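Geranylgeranyl pyrophosphate synthase (Corynebacterium glutamicum, PDB 3LMD) probably condenses isopentenyl diphosphate with an allylic diphosphate to lengthen prenyl chains, using magnesium, as other polyprenyl synthases of the FPP/GGPP family do. Local coordinates at residues D64-L69 with I140-I145; T277-E282 with L304-G309. All coordinates share one frame; numbering follows the deposited sequence.

Contact 1 (D64-L69 with I140-I145); sequences DIVMHL and ILAGDI
Val66, Leu69, Ala142 and Ile145 join two helices of the all-helical polyprenyl synthase fold. Segment 64-69 of helix 60-69 crosses segment 140-145 of helix 132-157 almost at a right angle, -99°. The axes of these short segments come within 9.9 Å. The backbones are nearest at Val66 and Ala142, whose CA atoms are 5.8 Å apart. Ala142 points its methyl toward segment 64-69, and Val66 and Leu69, three residues apart, both reach that CB. Leu69 makes the tighter approach, with CD1 3.6 Å from Ala142 CB. Its CG lies anti to the carbonyl carbon (chi1 -83°), and the chain then runs extended, which carries the CD1 branch out to the methyl. Leu69 is poorly ordered, so the fine detail of this touch is less certain. Val66 presents one branch, CG2, to both of its partners. Val66 CG2 is 4.2 Å from Ala142 CB and packs more closely against Ile145, three residues on from Ala142. The Val66 and Ile145 side chains meet at about a right angle. Only hydrocarbon meets across this buried contact. Around it, Ile65 packs on Trp134 and Val138 earlier in helix 132-157, and Val66 also touches Leu146. Helix 132-157 faces the second subunit as well: Ile145 packs on Gly170 and Leu141 on Met177 of that subunit. Ile145 therefore serves both the helix crossing and the dimer. Its CG1 is anti to the backbone N (chi1 -168°) and takes the long branch away from helix 60-69. The short branch stays behind, with Ile145 CG2 3.8 Å from Val66 CG2.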
ATOM      1  N   ASP A  64      -8.406 -13.559   9.502  1.00 34.65           N
ATOM      2  CA  ASP A  64      -7.774 -14.903   9.615  1.00 34.97           C
ATOM      3  C   ASP A  64      -6.461 -14.917   8.880  1.00 39.66           C
ATOM      4  O   ASP A  64      -5.464 -15.461   9.357  1.00 39.23           O
ATOM      5  CB  ASP A  64      -8.670 -15.992   9.039  1.00 37.19           C
ATOM      6  CG  ASP A  64      -9.871 -16.243   9.897  1.00 41.80           C
ATOM      7  OD1 ASP A  64      -9.827 -15.820  11.062  1.00 44.65           O
ATOM      8  OD2 ASP A  64     -10.851 -16.844   9.418  1.00 40.79           O
ATOM      9  N   ILE A  65      -6.447 -14.306   7.699  1.00 35.85           N
ATOM     10  CA  ILE A  65      -5.213 -14.268   6.938  1.00 36.61           C
ATOM     11  C   ILE A  65      -4.134 -13.430   7.605  1.00 39.89           C
ATOM     12  O   ILE A  65      -2.971 -13.849   7.735  1.00 41.12           O
ATOM     13  CB  ILE A  65      -5.482 -13.860   5.460  1.00 37.14           C
ATOM     14  CG1 ILE A  65      -6.070 -15.065   4.721  1.00 50.98           C
ATOM     15  CG2 ILE A  65      -4.211 -13.407   4.803  1.00 40.12           C
ATOM     16  CD1 ILE A  65      -7.106 -14.725   3.670  1.00 55.49           C
ATOM     17  N   VAL A  66      -4.501 -12.241   8.075  1.00 33.70           N
ATOM     18  CA  VAL A  66      -3.518 -11.391   8.700  1.00 29.77           C
ATOM     19  C   VAL A  66      -2.946 -12.038   9.986  1.00 36.56           C
ATOM     20  O   VAL A  66      -1.738 -11.951  10.267  1.00 38.83           O
ATOM     21  CB  VAL A  66      -4.121  -9.994   9.043  1.00 32.02           C
ATOM     22  CG1 VAL A  66      -3.147  -9.224   9.925  1.00 31.32           C
ATOM     23  CG2 VAL A  66      -4.442  -9.193   7.738  1.00 31.72           C
ATOM     24  N   MET A  67      -3.802 -12.701  10.756  1.00 38.34           N
ATOM     25  CA  MET A  67      -3.342 -13.331  12.005  1.00 37.73           C
ATOM     26  C   MET A  67      -2.414 -14.525  11.710  1.00 46.86           C
ATOM     27  O   MET A  67      -1.476 -14.805  12.465  1.00 41.38           O
ATOM     28  CB  MET A  67      -4.527 -13.798  12.855  1.00 37.48           C
ATOM     29  CG  MET A  67      -5.372 -12.676  13.476  1.00 38.09           C
ATOM     30  SD  MET A  67      -4.601 -11.798  14.873  1.00 36.67           S
ATOM     31  CE  MET A  67      -3.870 -10.563  14.020  1.00 20.84           C
ATOM     32  N   HIS A  68      -2.674 -15.222  10.624  1.00 44.51           N
ATOM     33  CA  HIS A  68      -1.813 -16.307  10.248  1.00 57.00           C
ATOM     34  C   HIS A  68      -0.439 -15.890   9.802  1.00 59.35           C
ATOM     35  O   HIS A  68       0.488 -16.650   9.906  1.00 59.43           O
ATOM     36  CB  HIS A  68      -2.454 -17.231   9.235  1.00 62.47           C
ATOM     37  CG  HIS A  68      -1.627 -18.444   8.944  1.00 86.12           C
ATOM     38  ND1 HIS A  68      -1.128 -19.256   9.936  1.00 95.52           N
ATOM     39  CD2 HIS A  68      -1.182 -18.966   7.778  1.00 92.86           C
ATOM     40  CE1 HIS A  68      -0.423 -20.231   9.399  1.00 98.35           C
ATOM     41  NE2 HIS A  68      -0.440 -20.078   8.088  1.00 96.46           N
ATOM     42  N   LEU A  69      -0.310 -14.680   9.300  1.00 55.01           N
ATOM     43  CA  LEU A  69       0.973 -14.124   8.873  1.00 61.19           C
ATOM     44  C   LEU A  69       1.667 -13.403  10.011  1.00 61.52           C
ATOM     45  O   LEU A  69       2.846 -13.088   9.927  1.00 63.06           O
ATOM     46  CB  LEU A  69       0.775 -13.127   7.731  1.00 65.18           C
ATOM     47  CG  LEU A  69       0.646 -13.643   6.303  1.00 69.64           C
ATOM     48  CD1 LEU A  69       0.194 -12.510   5.389  1.00 66.90           C
ATOM     49  CD2 LEU A  69       1.976 -14.219   5.837  1.00 71.54           C
ATOM     50  N   ILE A 140       0.210  -9.720  -0.367  1.00 25.11           N
ATOM     51  CA  ILE A 140       0.111  -8.378  -0.946  1.00 22.00           C
ATOM     52  C   ILE A 140      -1.064  -7.670  -0.280  1.00 26.87           C
ATOM     53  O   ILE A 140      -0.973  -6.502   0.105  1.00 26.45           O
ATOM     54  CB  ILE A 140      -0.162  -8.458  -2.422  1.00 23.48           C
ATOM     55  CG1 ILE A 140       1.096  -8.951  -3.150  1.00 28.25           C
ATOM     56  CG2 ILE A 140      -0.521  -7.046  -2.992  1.00 27.64           C
ATOM     57  CD1 ILE A 140       0.788  -9.312  -4.666  1.00 32.91           C
ATOM     58  N   LEU A 141      -2.182  -8.390  -0.167  1.00 25.79           N
ATOM     59  CA  LEU A 141      -3.387  -7.804   0.390  1.00 25.39           C
ATOM     60  C   LEU A 141      -3.270  -7.587   1.902  1.00 25.81           C
ATOM     61  O   LEU A 141      -3.814  -6.608   2.437  1.00 27.26           O
ATOM     62  CB  LEU A 141      -4.636  -8.632   0.050  1.00 27.50           C
ATOM     63  CG  LEU A 141      -4.951  -8.657  -1.463  1.00 31.99           C
ATOM     64  CD1 LEU A 141      -6.195  -9.518  -1.721  1.00 30.06           C
ATOM     65  CD2 LEU A 141      -5.147  -7.262  -2.008  1.00 32.87           C
ATOM     66  N   ALA A 142      -2.585  -8.480   2.598  1.00 24.37           N
ATOM     67  CA  ALA A 142      -2.345  -8.236   4.028  1.00 25.50           C
ATOM     68  C   ALA A 142      -1.528  -6.937   4.227  1.00 26.40           C
ATOM     69  O   ALA A 142      -1.808  -6.127   5.125  1.00 26.61           O
ATOM     70  CB  ALA A 142      -1.614  -9.428   4.656  1.00 32.16           C
ATOM     71  N   GLY A 143      -0.505  -6.746   3.400  1.00 27.67           N
ATOM     72  CA  GLY A 143       0.295  -5.523   3.484  1.00 25.02           C
ATOM     73  C   GLY A 143      -0.607  -4.317   3.221  1.00 28.59           C
ATOM     74  O   GLY A 143      -0.535  -3.317   3.929  1.00 23.03           O
ATOM     75  N   ASP A 144      -1.489  -4.415   2.231  1.00 25.97           N
ATOM     76  CA  ASP A 144      -2.361  -3.267   1.899  1.00 25.57           C
ATOM     77  C   ASP A 144      -3.370  -2.927   3.008  1.00 22.64           C
ATOM     78  O   ASP A 144      -3.648  -1.728   3.275  1.00 23.97           O
ATOM     79  CB  ASP A 144      -3.119  -3.510   0.590  1.00 23.76           C
ATOM     80  CG  ASP A 144      -2.192  -3.496  -0.631  1.00 34.23           C
ATOM     81  OD1 ASP A 144      -1.007  -3.131  -0.489  1.00 29.58           O
ATOM     82  OD2 ASP A 144      -2.644  -3.852  -1.737  1.00 32.20           O
ATOM     83  N   ILE A 145      -3.974  -3.949   3.625  1.00 21.51           N
ATOM     84  CA  ILE A 145      -4.972  -3.638   4.632  1.00 23.23           C
ATOM     85  C   ILE A 145      -4.241  -3.041   5.845  1.00 20.15           C
ATOM     86  O   ILE A 145      -4.792  -2.162   6.528  1.00 24.81           O
ATOM     87  CB  ILE A 145      -5.871  -4.863   5.058  1.00 22.38           C
ATOM     88  CG1 ILE A 145      -7.067  -4.383   5.887  1.00 28.41           C
ATOM     89  CG2 ILE A 145      -5.065  -5.944   5.861  1.00 22.76           C
ATOM     90  CD1 ILE A 145      -8.190  -3.730   5.060  1.00 31.22           C
TER

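Contact 2 (T277-E282 with L304-G309); sequences TPVGAE and LSQSGG
The start of helix 278-286 packs against the turn that links helix 294-306 to helix 309-328. Val279 points at this turn and makes both touches with its two methyls. CG1, anti to the backbone N (chi1 161°), rests on Ser307, with Val279 CG1 3.7 Å from Ser307 CB. Val279 CG2 lies against Gln306, 4.0 Å from Gln306 OE1, and close to its CB as well. The Val279 and Gln306 side chains cross at about a right angle. Ser307 turns its hydroxyl back into its own chain. Ser307 OG donates to Leu304 O at 2.7 Å, on a lone pair in the carbonyl plane. Leu304 O also accepts from Ser307 N, so two bonds from one residue grip it. Ser307 OG in turn accepts from Gly309 N at 3.0 Å. On the other segment, Thr277 OG1 caps its helix by accepting from Gly280 N at 2.9 Å. Glu275 ties the two sides together, bonding Thr277 OG1 through OE1 and Gly308 N through OE2. Ser305 and Glu302, calcium ligands in a crystal structure of this protein, lie on helix 294-306, though no calcium is bound to this chain. Gln306 makes a weak bond to Glu302. At this surface contact Val279, in the first turn of a threonine-capped helix, rests on a serine ST turn between two helices.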
ATOM      1  N   THR A 277      45.229  -5.575  -4.391  1.00 27.73           N
ATOM      2  CA  THR A 277      46.083  -6.541  -3.735  1.00 27.01           C
ATOM      3  C   THR A 277      45.791  -7.885  -4.376  1.00 28.91           C
ATOM      4  O   THR A 277      44.808  -8.024  -5.117  1.00 29.69           O
ATOM      5  CB  THR A 277      45.678  -6.667  -2.277  1.00 27.50           C
ATOM      6  OG1 THR A 277      44.304  -7.099  -2.232  1.00 26.79           O
ATOM      7  CG2 THR A 277      45.865  -5.336  -1.506  1.00 25.92           C
ATOM      8  N   PRO A 278      46.630  -8.897  -4.099  1.00 28.37           N
ATOM      9  CA  PRO A 278      46.329 -10.201  -4.702  1.00 28.86           C
ATOM     10  C   PRO A 278      44.990 -10.764  -4.215  1.00 31.24           C
ATOM     11  O   PRO A 278      44.288 -11.454  -4.953  1.00 27.52           O
ATOM     12  CB  PRO A 278      47.470 -11.093  -4.222  1.00 27.61           C
ATOM     13  CG  PRO A 278      48.569 -10.177  -3.771  1.00 30.20           C
ATOM     14  CD  PRO A 278      47.964  -8.842  -3.460  1.00 31.02           C
ATOM     15  N   VAL A 279      44.645 -10.484  -2.967  1.00 27.28           N
ATOM     16  CA  VAL A 279      43.368 -10.959  -2.435  1.00 29.06           C
ATOM     17  C   VAL A 279      42.199 -10.257  -3.112  1.00 26.22           C
ATOM     18  O   VAL A 279      41.196 -10.898  -3.438  1.00 30.23           O
ATOM     19  CB  VAL A 279      43.308 -10.743  -0.919  1.00 34.44           C
ATOM     20  CG1 VAL A 279      41.870 -10.770  -0.414  1.00 32.43           C
ATOM     21  CG2 VAL A 279      44.165 -11.826  -0.238  1.00 33.63           C
ATOM     22  N   GLY A 280      42.328  -8.953  -3.338  1.00 26.25           N
ATOM     23  CA  GLY A 280      41.307  -8.209  -4.083  1.00 28.00           C
ATOM     24  C   GLY A 280      41.139  -8.763  -5.494  1.00 31.32           C
ATOM     25  O   GLY A 280      40.020  -8.937  -5.996  1.00 29.51           O
ATOM     26  N   ALA A 281      42.259  -9.042  -6.153  1.00 29.80           N
ATOM     27  CA  ALA A 281      42.213  -9.586  -7.518  1.00 29.69           C
ATOM     28  C   ALA A 281      41.542 -10.947  -7.583  1.00 32.76           C
ATOM     29  O   ALA A 281      40.756 -11.230  -8.508  1.00 34.58           O
ATOM     30  CB  ALA A 281      43.654  -9.628  -8.157  1.00 31.74           C
ATOM     31  N   GLU A 282      41.831 -11.797  -6.604  1.00 27.09           N
ATOM     32  CA  GLU A 282      41.279 -13.132  -6.584  1.00 32.29           C
ATOM     33  C   GLU A 282      39.777 -13.109  -6.277  1.00 37.34           C
ATOM     34  O   GLU A 282      39.009 -13.889  -6.841  1.00 34.62           O
ATOM     35  CB  GLU A 282      41.988 -14.039  -5.561  1.00 31.99           C
ATOM     36  CG  GLU A 282      41.514 -15.495  -5.717  1.00 42.05           C
ATOM     37  CD  GLU A 282      42.289 -16.513  -4.891  1.00 53.72           C
ATOM     38  OE1 GLU A 282      43.290 -16.154  -4.221  1.00 41.58           O
ATOM     39  OE2 GLU A 282      41.883 -17.692  -4.916  1.00 46.53           O
ATOM     40  N   LEU A 304      38.271 -13.108   2.337  1.00 28.91           N
ATOM     41  CA  LEU A 304      37.739 -11.926   3.039  1.00 25.29           C
ATOM     42  C   LEU A 304      38.450 -11.708   4.377  1.00 23.19           C
ATOM     43  O   LEU A 304      38.812 -10.583   4.705  1.00 27.63           O
ATOM     44  CB  LEU A 304      36.205 -12.086   3.239  1.00 27.44           C
ATOM     45  CG  LEU A 304      35.430 -11.941   1.927  1.00 33.36           C
ATOM     46  CD1 LEU A 304      33.959 -12.386   2.089  1.00 30.98           C
ATOM     47  CD2 LEU A 304      35.497 -10.500   1.450  1.00 33.21           C
ATOM     48  N   SER A 305      38.725 -12.779   5.128  1.00 26.91           N
ATOM     49  CA  SER A 305      39.436 -12.619   6.389  1.00 27.96           C
ATOM     50  C   SER A 305      40.895 -12.184   6.186  1.00 34.09           C
ATOM     51  O   SER A 305      41.525 -11.656   7.103  1.00 35.93           O
ATOM     52  CB  SER A 305      39.351 -13.890   7.265  1.00 33.50           C
ATOM     53  OG  SER A 305      40.314 -14.852   6.842  1.00 41.35           O
ATOM     54  N   GLN A 306      41.423 -12.409   4.986  1.00 28.35           N
ATOM     55  CA  GLN A 306      42.798 -11.994   4.670  1.00 28.94           C
ATOM     56  C   GLN A 306      42.827 -10.569   4.124  1.00 30.19           C
ATOM     57  O   GLN A 306      43.905  -9.993   3.973  1.00 27.53           O
ATOM     58  CB  GLN A 306      43.441 -12.976   3.639  1.00 27.75           C
ATOM     59  CG  GLN A 306      43.662 -14.363   4.216  1.00 32.20           C
ATOM     60  CD  GLN A 306      43.883 -15.464   3.138  1.00 42.11           C
ATOM     61  OE1 GLN A 306      43.786 -15.218   1.939  1.00 39.68           O
ATOM     62  NE2 GLN A 306      44.182 -16.672   3.589  1.00 43.21           N
ATOM     63  N   SER A 307      41.646 -10.000   3.837  1.00 25.62           N
ATOM     64  CA  SER A 307      41.561  -8.714   3.138  1.00 24.86           C
ATOM     65  C   SER A 307      41.436  -7.605   4.193  1.00 27.41           C
ATOM     66  O   SER A 307      41.460  -7.884   5.379  1.00 25.84           O
ATOM     67  CB  SER A 307      40.313  -8.654   2.240  1.00 27.62           C
ATOM     68  OG  SER A 307      39.154  -8.455   3.071  1.00 25.56           O
ATOM     69  N   GLY A 308      41.265  -6.363   3.739  1.00 27.54           N
ATOM     70  CA  GLY A 308      41.084  -5.253   4.665  1.00 23.46           C
ATOM     71  C   GLY A 308      39.601  -4.898   4.787  1.00 24.96           C
ATOM     72  O   GLY A 308      39.248  -3.832   5.314  1.00 26.05           O
ATOM     73  N   GLY A 309      38.741  -5.782   4.296  1.00 26.74           N
ATOM     74  CA  GLY A 309      37.299  -5.472   4.178  1.00 27.27           C
ATOM     75  C   GLY A 309      36.588  -5.338   5.510  1.00 29.23           C
ATOM     76  O   GLY A 309      35.719  -4.474   5.677  1.00 24.32           O
TER

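In the fold
Contact 1 is buried and contact 2 lies at the surface. Their centres are 45 Å apart, their nearest atoms about 32 Å, and they share no helix. Along the chain, contact 1 closes before contact 2 opens. Contact 1 sets one helix across another, with methyl groups alone meeting, and the second subunit packs against one of its helices. Contact 2 joins a helix start to a turn between helices, and no other chain of the assembly touches it. There one valine does the touching, while polar groups bond within each segment. The side chain of Leu69 lies about 11 Å from that of Asp115, a calcium ligand seen in a crystal structure of this protein, whereas contact 2 itself includes another, Ser305.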